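Purine nucleoside phosphorylase (Thermus thermophilus, PDB 1ODK) probably catalyses the phosphate-dependent cleavage of purine nucleosides to free base and (deoxy)ribose 1-phosphate, working as a hexamer. Local coordinates at residues I4-H9 against V78-R83; S59-G64 against A71-E76; E102-Q107 against G174-E179. All blocks are in the same frame, centred on the assembly; numbering follows the deposited sequence.

Contact 1 (I4-H9 against V78-R83); sequences IHVRAH and VRLGAR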
loop_
_atom_site.group_PDB
_atom_site.type_symbol
_atom_site.label_atom_id
_atom_site.label_comp_id
_atom_site.label_asym_id
_atom_site.label_seq_id
_atom_site.Cartn_x
_atom_site.Cartn_y
_atom_site.Cartn_z
ATOM N N ILE B 4 -5.895 -26.065 20.278
ATOM C CA ILE B 4 -4.668 -26.579 19.691
ATOM C C ILE B 4 -3.395 -26.267 20.474
ATOM O O ILE B 4 -2.574 -27.149 20.708
ATOM C CB ILE B 4 -4.508 -26.046 18.252
ATOM C CG1 ILE B 4 -5.661 -26.563 17.384
ATOM C CG2 ILE B 4 -3.159 -26.454 17.685
ATOM C CD1 ILE B 4 -5.714 -25.951 15.995
ATOM N N HIS B 5 -3.231 -25.019 20.892
ATOM C CA HIS B 5 -2.017 -24.640 21.600
ATOM C C HIS B 5 -2.142 -24.626 23.120
ATOM O O HIS B 5 -1.338 -25.248 23.816
ATOM C CB HIS B 5 -1.539 -23.296 21.062
ATOM C CG HIS B 5 -1.492 -23.244 19.567
ATOM N ND1 HIS B 5 -2.630 -23.182 18.790
ATOM C CD2 HIS B 5 -0.450 -23.287 18.702
ATOM C CE1 HIS B 5 -2.292 -23.189 17.513
ATOM N NE2 HIS B 5 -0.974 -23.251 17.432
ATOM N N VAL B 6 -3.132 -23.915 23.640
ATOM C CA VAL B 6 -3.346 -23.886 25.080
ATOM C C VAL B 6 -4.281 -25.064 25.337
ATOM O O VAL B 6 -5.502 -24.935 25.248
ATOM C CB VAL B 6 -4.016 -22.570 25.532
ATOM C CG1 VAL B 6 -4.211 -22.575 27.047
ATOM C CG2 VAL B 6 -3.155 -21.377 25.116
ATOM N N ARG B 7 -3.690 -26.217 25.640
ATOM C CA ARG B 7 -4.450 -27.441 25.866
ATOM C C ARG B 7 -5.075 -27.573 27.245
ATOM O O ARG B 7 -4.680 -28.415 28.050
ATOM C CB ARG B 7 -3.562 -28.648 25.560
ATOM C CG ARG B 7 -3.112 -28.664 24.105
ATOM C CD ARG B 7 -2.195 -29.817 23.779
ATOM N NE ARG B 7 -1.868 -29.827 22.357
ATOM C CZ ARG B 7 -1.058 -30.708 21.778
ATOM N NH1 ARG B 7 -0.485 -31.661 22.500
ATOM N NH2 ARG B 7 -0.824 -30.634 20.473
ATOM N N ALA B 8 -6.070 -26.734 27.500
ATOM C CA ALA B 8 -6.776 -26.737 28.768
ATOM C C ALA B 8 -8.248 -27.006 28.496
ATOM O O ALA B 8 -8.658 -27.158 27.347
ATOM C CB ALA B 8 -6.612 -25.389 29.451
ATOM N N HIS B 9 -9.035 -27.076 29.563
ATOM C CA HIS B 9 -10.469 -27.287 29.441
ATOM C C HIS B 9 -11.153 -26.041 29.991
ATOM O O HIS B 9 -10.691 -25.462 30.974
ATOM C CB HIS B 9 -10.902 -28.515 30.239
ATOM C CG HIS B 9 -12.376 -28.773 30.188
ATOM N ND1 HIS B 9 -13.303 -27.897 30.716
ATOM C CD2 HIS B 9 -13.085 -29.794 29.654
ATOM C CE1 HIS B 9 -14.518 -28.370 30.509
ATOM N NE2 HIS B 9 -14.416 -29.520 29.866
ATOM N N VAL B 78 -10.264 -17.023 24.891
ATOM C CA VAL B 78 -11.648 -16.580 24.795
ATOM C C VAL B 78 -12.564 -17.795 24.654
ATOM O O VAL B 78 -13.646 -17.842 25.247
ATOM C CB VAL B 78 -11.855 -15.627 23.592
ATOM C CG1 VAL B 78 -13.347 -15.400 23.349
ATOM C CG2 VAL B 78 -11.174 -14.297 23.872
ATOM N N ARG B 79 -12.124 -18.779 23.876
ATOM C CA ARG B 79 -12.902 -19.996 23.698
ATOM C C ARG B 79 -12.984 -20.739 25.028
ATOM O O ARG B 79 -13.953 -21.442 25.296
ATOM C CB ARG B 79 -12.260 -20.902 22.643
ATOM C CG ARG B 79 -12.474 -20.450 21.205
ATOM C CD ARG B 79 -13.957 -20.265 20.908
ATOM N NE ARG B 79 -14.323 -20.711 19.564
ATOM C CZ ARG B 79 -14.389 -21.987 19.190
ATOM N NH1 ARG B 79 -14.113 -22.954 20.057
ATOM N NH2 ARG B 79 -14.744 -22.297 17.951
ATOM N N LEU B 80 -11.962 -20.566 25.861
ATOM C CA LEU B 80 -11.908 -21.224 27.162
ATOM C C LEU B 80 -12.666 -20.469 28.251
ATOM O O LEU B 80 -12.687 -20.898 29.403
ATOM C CB LEU B 80 -10.447 -21.430 27.586
ATOM C CG LEU B 80 -9.672 -22.474 26.774
ATOM C CD1 LEU B 80 -8.186 -22.421 27.106
ATOM C CD2 LEU B 80 -10.247 -23.861 27.066
ATOM N N GLY B 81 -13.272 -19.339 27.893
ATOM C CA GLY B 81 -14.039 -18.578 28.863
ATOM C C GLY B 81 -13.446 -17.283 29.389
ATOM O O GLY B 81 -14.041 -16.654 30.271
ATOM N N ALA B 82 -12.286 -16.872 28.878
ATOM C CA ALA B 82 -11.684 -15.626 29.350
ATOM C C ALA B 82 -12.572 -14.458 28.927
ATOM O O ALA B 82 -13.045 -14.410 27.791
ATOM C CB ALA B 82 -10.268 -15.465 28.777
ATOM N N ARG B 83 -12.793 -13.521 29.847
ATOM C CA ARG B 83 -13.643 -12.360 29.590
ATOM C C ARG B 83 -12.928 -11.033 29.814
ATOM O O ARG B 83 -13.251 -10.029 29.179
ATOM C CB ARG B 83 -14.886 -12.431 30.482
ATOM C CG ARG B 83 -15.768 -13.626 30.169
ATOM C CD ARG B 83 -16.442 -13.457 28.813
ATOM N NE ARG B 83 -16.702 -14.735 28.154
ATOM C CZ ARG B 83 -17.375 -15.747 28.696
ATOM N NH1 ARG B 83 -17.871 -15.641 29.923
ATOM N NH2 ARG B 83 -17.547 -16.870 28.009
#
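The carbonyl oxygen of Ala8 is hydrogen-bonded to Ser2 OG and is also met by a methyl group of Leu80, with Ala8 O and Leu80 CD2 3.7 Å apart. The same methyl lies against the next residue, 3.8 Å from His9 C, while the His9 side chain leaves the backbone away from Leu80, and its ND1 is hydrogen-bonded to Gly11 N. The other branch of Leu80 meets side chains: CD1 is 4.0 Å from Val6 CG1 and 4.1 Å from Ala8 CB. CG of Leu80 stands anti to its carbonyl carbon (chi1 -70°), and CD1 continues the extended chain toward both partners. Val6 and Ala8 both face Leu80; Arg7 between them is the centre of an inverse gamma turn, closed by a weak Ala8 N to Val6 O bond. Arg7 leaves the backbone on the side away from Leu80, and its NE donates to Ile4 O at 3.2 Å. On the other segment, helix 67-79 finishes in a Schellman motif at Gly81, whose N bonds back to Val78 O at 3.1 Å. Tyr40 of strand 37-41 packs on Val6 and Ala8, and Pro10 on Leu80. Between the two segments the contact is thus apolar, centred on Leu80, and the polar tie comes one turn earlier in the helix, where Glu76 bonds His5 ND1 and Val6 N.

Contact 2 (S59-G64 against A71-E76); sequences SVQTTG and AIVVEE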
loop_
_atom_site.group_PDB
_atom_site.type_symbol
_atom_site.label_atom_id
_atom_site.label_comp_id
_atom_site.label_asym_id
_atom_site.label_seq_id
_atom_site.Cartn_x
_atom_site.Cartn_y
_atom_site.Cartn_z
ATOM N N SER B 59 -6.521 -16.162 36.297
ATOM C CA SER B 59 -5.614 -17.006 35.531
ATOM C C SER B 59 -4.444 -16.152 35.053
ATOM O O SER B 59 -4.573 -14.936 34.909
ATOM C CB SER B 59 -6.329 -17.624 34.328
ATOM O OG SER B 59 -7.278 -18.597 34.731
ATOM N N VAL B 60 -3.301 -16.792 34.834
ATOM C CA VAL B 60 -2.096 -16.119 34.365
ATOM C C VAL B 60 -1.626 -16.985 33.204
ATOM O O VAL B 60 -1.176 -18.113 33.411
ATOM C CB VAL B 60 -1.007 -16.087 35.463
ATOM C CG1 VAL B 60 0.212 -15.323 34.967
ATOM C CG2 VAL B 60 -1.561 -15.451 36.728
ATOM N N GLN B 61 -1.735 -16.454 31.989
ATOM C CA GLN B 61 -1.380 -17.202 30.787
ATOM C C GLN B 61 -0.257 -16.605 29.944
ATOM O O GLN B 61 -0.333 -15.460 29.512
ATOM C CB GLN B 61 -2.628 -17.368 29.912
ATOM C CG GLN B 61 -2.385 -18.053 28.563
ATOM C CD GLN B 61 -1.915 -19.487 28.714
ATOM O OE1 GLN B 61 -2.582 -20.301 29.346
ATOM N NE2 GLN B 61 -0.760 -19.806 28.127
ATOM N N THR B 62 0.771 -17.412 29.703
ATOM C CA THR B 62 1.920 -17.012 28.896
ATOM C C THR B 62 1.457 -16.794 27.456
ATOM O O THR B 62 0.710 -17.611 26.920
ATOM C CB THR B 62 2.985 -18.127 28.892
ATOM O OG1 THR B 62 3.420 -18.375 30.232
ATOM C CG2 THR B 62 4.170 -17.741 28.020
ATOM N N THR B 63 1.900 -15.706 26.827
ATOM C CA THR B 63 1.508 -15.426 25.442
ATOM C C THR B 63 2.630 -15.681 24.432
ATOM O O THR B 63 2.371 -15.877 23.246
ATOM C CB THR B 63 1.110 -13.956 25.239
ATOM O OG1 THR B 63 2.268 -13.136 25.420
ATOM C CG2 THR B 63 0.024 -13.532 26.226
ATOM N N GLY B 64 3.873 -15.672 24.898
ATOM C CA GLY B 64 4.991 -15.829 23.984
ATOM C C GLY B 64 5.282 -14.422 23.474
ATOM O O GLY B 64 4.659 -13.466 23.938
ATOM N N ALA B 71 -1.959 -13.619 19.594
ATOM C CA ALA B 71 -3.286 -13.757 18.995
ATOM C C ALA B 71 -3.795 -15.180 19.136
ATOM O O ALA B 71 -4.968 -15.400 19.439
ATOM C CB ALA B 71 -3.257 -13.347 17.514
ATOM N N ILE B 72 -2.913 -16.147 18.914
ATOM C CA ILE B 72 -3.288 -17.549 19.046
ATOM C C ILE B 72 -3.736 -17.831 20.481
ATOM O O ILE B 72 -4.737 -18.511 20.705
ATOM C CB ILE B 72 -2.098 -18.469 18.708
ATOM C CG1 ILE B 72 -1.939 -18.566 17.189
ATOM C CG2 ILE B 72 -2.293 -19.850 19.353
ATOM C CD1 ILE B 72 -0.646 -19.242 16.754
ATOM N N VAL B 73 -2.983 -17.308 21.447
ATOM C CA VAL B 73 -3.296 -17.524 22.857
ATOM C C VAL B 73 -4.592 -16.824 23.263
ATOM O O VAL B 73 -5.422 -17.403 23.970
ATOM C CB VAL B 73 -2.129 -17.049 23.760
ATOM C CG1 VAL B 73 -2.517 -17.165 25.239
ATOM C CG2 VAL B 73 -0.897 -17.893 23.488
ATOM N N VAL B 74 -4.772 -15.591 22.806
ATOM C CA VAL B 74 -5.983 -14.833 23.118
ATOM C C VAL B 74 -7.221 -15.509 22.513
ATOM O O VAL B 74 -8.226 -15.694 23.197
ATOM C CB VAL B 74 -5.870 -13.372 22.598
ATOM C CG1 VAL B 74 -7.202 -12.651 22.733
ATOM C CG2 VAL B 74 -4.801 -12.628 23.387
ATOM N N GLU B 75 -7.148 -15.883 21.236
ATOM C CA GLU B 75 -8.273 -16.544 20.571
ATOM C C GLU B 75 -8.691 -17.801 21.340
ATOM O O GLU B 75 -9.879 -18.055 21.550
ATOM C CB GLU B 75 -7.894 -16.929 19.132
ATOM C CG GLU B 75 -7.745 -15.741 18.175
ATOM C CD GLU B 75 -9.064 -15.312 17.541
ATOM O OE1 GLU B 75 -10.122 -15.437 18.194
ATOM O OE2 GLU B 75 -9.042 -14.834 16.387
ATOM N N GLU B 76 -7.711 -18.591 21.757
ATOM C CA GLU B 76 -8.007 -19.814 22.483
ATOM C C GLU B 76 -8.496 -19.541 23.907
ATOM O O GLU B 76 -9.389 -20.232 24.398
ATOM C CB GLU B 76 -6.781 -20.734 22.455
ATOM C CG GLU B 76 -6.518 -21.270 21.039
ATOM C CD GLU B 76 -5.289 -22.158 20.924
ATOM O OE1 GLU B 76 -4.705 -22.535 21.962
ATOM O OE2 GLU B 76 -4.911 -22.485 19.778
#
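Val73 of helix 67-79 pushes both methyl groups against the end of strand 56-61, and its CG1 comes within 3.4 Å of Gln61 CG, a tight apolar touch between two side chains that cross at a slant. CG1 also lies 3.7 Å from Thr62 O, and CG2 is 3.8 Å from Thr63 O, so the methyls lie against two successive carbonyl oxygens of the turning chain. Gln61 brings CG to this methyl by standing anti to the backbone N (chi1 176°), and the bend at chi2 (64°) then turns the amide toward the carbonyl of Thr62. There NE2 donates to Thr62 O at 2.9 Å in a nearly straight bond of 170°, in the carbonyl plane and on a lone pair. The amide is further fixed by Leu46 O, bonded to NE2, and by Tyr40 OH, bonded to OE1. Beyond this shell, Thr63 OG1 donates to Gly64 O at 2.8 Å, and Thr63 O is hydrogen-bonded to Ser69 OG near the start of the helix. On the helix, Val74 packs on Leu185 and Leu188 of helix 182-192. An alanine here in place of Gln61 removes the amide, and Tyr40 OH, Leu46 O and Thr62 O would probably each lose a partner, with a gap opening beside Val73 CG1. The segments belong to the strand-to-helix half of a crossover from strand 56-61 to strand 84-93. A buried amide thus meets its polar needs away from Val73, while its CG methylene packs on that valine of the helix.

Contact 3 (E102-Q107 against G174-E179); sequences ELIVAQ and GVLAFE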
loop_
_atom_site.group_PDB
_atom_site.type_symbol
_atom_site.label_atom_id
_atom_site.label_comp_id
_atom_site.label_asym_id
_atom_site.label_seq_id
_atom_site.Cartn_x
_atom_site.Cartn_y
_atom_site.Cartn_z
ATOM N N GLU B 102 9.568 2.419 35.104
ATOM C CA GLU B 102 8.360 3.232 35.067
ATOM C C GLU B 102 7.251 2.418 34.395
ATOM O O GLU B 102 7.523 1.557 33.558
ATOM C CB GLU B 102 8.621 4.522 34.283
ATOM C CG GLU B 102 7.699 5.670 34.664
ATOM C CD GLU B 102 8.064 6.967 33.964
ATOM O OE1 GLU B 102 9.260 7.153 33.642
ATOM O OE2 GLU B 102 7.160 7.804 33.749
ATOM N N LEU B 103 6.006 2.680 34.765
ATOM C CA LEU B 103 4.893 1.944 34.185
ATOM C C LEU B 103 4.184 2.752 33.109
ATOM O O LEU B 103 4.201 3.984 33.121
ATOM C CB LEU B 103 3.884 1.562 35.271
ATOM C CG LEU B 103 4.422 0.780 36.473
ATOM C CD1 LEU B 103 3.265 0.424 37.389
ATOM C CD2 LEU B 103 5.150 -0.485 36.006
ATOM N N ILE B 104 3.567 2.045 32.173
ATOM C CA ILE B 104 2.816 2.689 31.107
ATOM C C ILE B 104 1.461 2.014 30.987
ATOM O O ILE B 104 1.386 0.796 30.782
ATOM C CB ILE B 104 3.518 2.559 29.737
ATOM C CG1 ILE B 104 4.846 3.316 29.739
ATOM C CG2 ILE B 104 2.604 3.100 28.642
ATOM C CD1 ILE B 104 5.678 3.091 28.471
ATOM N N VAL B 105 0.390 2.784 31.155
ATOM C CA VAL B 105 -0.949 2.232 30.988
ATOM C C VAL B 105 -1.264 2.545 29.533
ATOM O O VAL B 105 -1.404 3.713 29.162
ATOM C CB VAL B 105 -1.993 2.920 31.883
ATOM C CG1 VAL B 105 -3.379 2.353 31.575
ATOM C CG2 VAL B 105 -1.648 2.692 33.351
ATOM N N ALA B 106 -1.363 1.503 28.717
ATOM C CA ALA B 106 -1.599 1.672 27.289
ATOM C C ALA B 106 -2.973 2.199 26.912
ATOM O O ALA B 106 -3.973 1.493 27.017
ATOM C CB ALA B 106 -1.327 0.353 26.559
ATOM N N GLN B 107 -3.008 3.444 26.451
ATOM C CA GLN B 107 -4.261 4.065 26.036
ATOM C C GLN B 107 -4.630 3.552 24.647
ATOM O O GLN B 107 -5.804 3.521 24.264
ATOM C CB GLN B 107 -4.106 5.590 26.016
ATOM C CG GLN B 107 -5.236 6.316 25.302
ATOM C CD GLN B 107 -5.034 7.821 25.269
ATOM O OE1 GLN B 107 -3.903 8.304 25.187
ATOM N NE2 GLN B 107 -6.134 8.569 25.324
ATOM N N GLY B 174 3.610 10.768 19.624
ATOM C CA GLY B 174 2.961 10.276 20.827
ATOM C C GLY B 174 3.328 8.894 21.341
ATOM O O GLY B 174 2.859 8.500 22.414
ATOM N N VAL B 175 4.153 8.152 20.606
ATOM C CA VAL B 175 4.538 6.815 21.053
ATOM C C VAL B 175 5.492 6.905 22.236
ATOM O O VAL B 175 6.556 7.515 22.149
ATOM C CB VAL B 175 5.212 6.006 19.925
ATOM C CG1 VAL B 175 5.672 4.636 20.460
ATOM C CG2 VAL B 175 4.237 5.825 18.771
ATOM N N LEU B 176 5.107 6.290 23.344
ATOM C CA LEU B 176 5.932 6.320 24.545
ATOM C C LEU B 176 6.975 5.217 24.555
ATOM O O LEU B 176 8.090 5.420 25.024
ATOM C CB LEU B 176 5.051 6.175 25.782
ATOM C CG LEU B 176 3.961 7.227 25.975
ATOM C CD1 LEU B 176 3.122 6.866 27.190
ATOM C CD2 LEU B 176 4.598 8.601 26.144
ATOM N N ALA B 177 6.604 4.049 24.041
ATOM C CA ALA B 177 7.506 2.906 24.025
ATOM C C ALA B 177 7.033 1.871 23.013
ATOM O O ALA B 177 5.920 1.966 22.490
ATOM C CB ALA B 177 7.566 2.281 25.422
ATOM N N PHE B 178 7.888 0.887 22.749
ATOM C CA PHE B 178 7.587 -0.187 21.813
ATOM C C PHE B 178 7.475 -1.531 22.524
ATOM O O PHE B 178 8.251 -1.837 23.424
ATOM C CB PHE B 178 8.690 -0.319 20.751
ATOM C CG PHE B 178 8.717 0.796 19.755
ATOM C CD1 PHE B 178 9.135 2.069 20.125
ATOM C CD2 PHE B 178 8.316 0.572 18.443
ATOM C CE1 PHE B 178 9.154 3.112 19.200
ATOM C CE2 PHE B 178 8.331 1.607 17.507
ATOM C CZ PHE B 178 8.750 2.879 17.890
ATOM N N GLU B 179 6.498 -2.328 22.114
ATOM C CA GLU B 179 6.324 -3.666 22.665
ATOM C C GLU B 179 5.849 -4.520 21.489
ATOM O O GLU B 179 5.897 -4.052 20.347
ATOM C CB GLU B 179 5.355 -3.664 23.858
ATOM C CG GLU B 179 4.067 -2.909 23.659
ATOM C CD GLU B 179 3.045 -3.725 22.916
ATOM O OE1 GLU B 179 2.600 -4.756 23.463
ATOM O OE2 GLU B 179 2.694 -3.335 21.788
#
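Strands 103-106 and 175-179 pass each other without pairing, their nearest CA atoms, those of Ile104 and Leu176, lying 8.1 Å apart with no hydrogen bond between the segments. They are separate strands of the mixed sheet of this alpha/beta phosphorylase fold: 103-106 pairs with 148-150 and 195-205, whereas 175-179 pairs with 84-93 and 152-156. The contact is therefore made by side chains between non-paired strands. Ile104 supplies one half of it through two branches. Its CG2, standing anti to the backbone N, meets Leu176 CD1 at 4.1 Å. Its longer branch lies beside the backbone N (chi1 -65°) and runs out extended, so that the terminal CD1 reaches Ala177 CB at 3.7 Å and Leu176 CB at 4.1 Å. Leu176 has near-helical backbone angles within an otherwise extended run, and the side chains of two consecutive residues, Leu176 and Ala177, both face Ile104 instead of alternating. Leu98 lies against Ile104 and Leu176 alike, and Val153 and Val202 from neighbouring strands pack on Ile104, adding to an apolar cluster. Farther along each segment lie polar groups. Gln107, where the chain turns a corner, is hydrogen-bonded to Pro129 O and Arg190 NH2 of a neighbouring subunit. At the far end of the other strand, Glu179 OE1 forms a salt bridge with Arg87 NE and accepts hydrogen bonds from Glu181 N and Ala182 N, while its OE2 is hydrogen-bonded to Ser155 OG.

Overall arrangement
From the N terminus, 4-9 is the first segment reached; the chain then runs through strands 16-20 to 48-53, reaches 59-64 on strand 56-61, turns, and enters helix 67-79. Contact 2 closes there as a short loop, wholly within the longer one that contact 1 completes at the end of the same helix. These two touch: Val6 CG1 of contact 1 packs 3.6 Å from Gln61 OE1 of contact 2, and both border a second subunit. Contact 3 follows in series, on the opposite side of the chain's centre, about 28 Å from contact 1 between centres. It closes a loop of 66 intervening residues from strand 103-106 to strand 175-179, in the sheet that contact 2 also reaches.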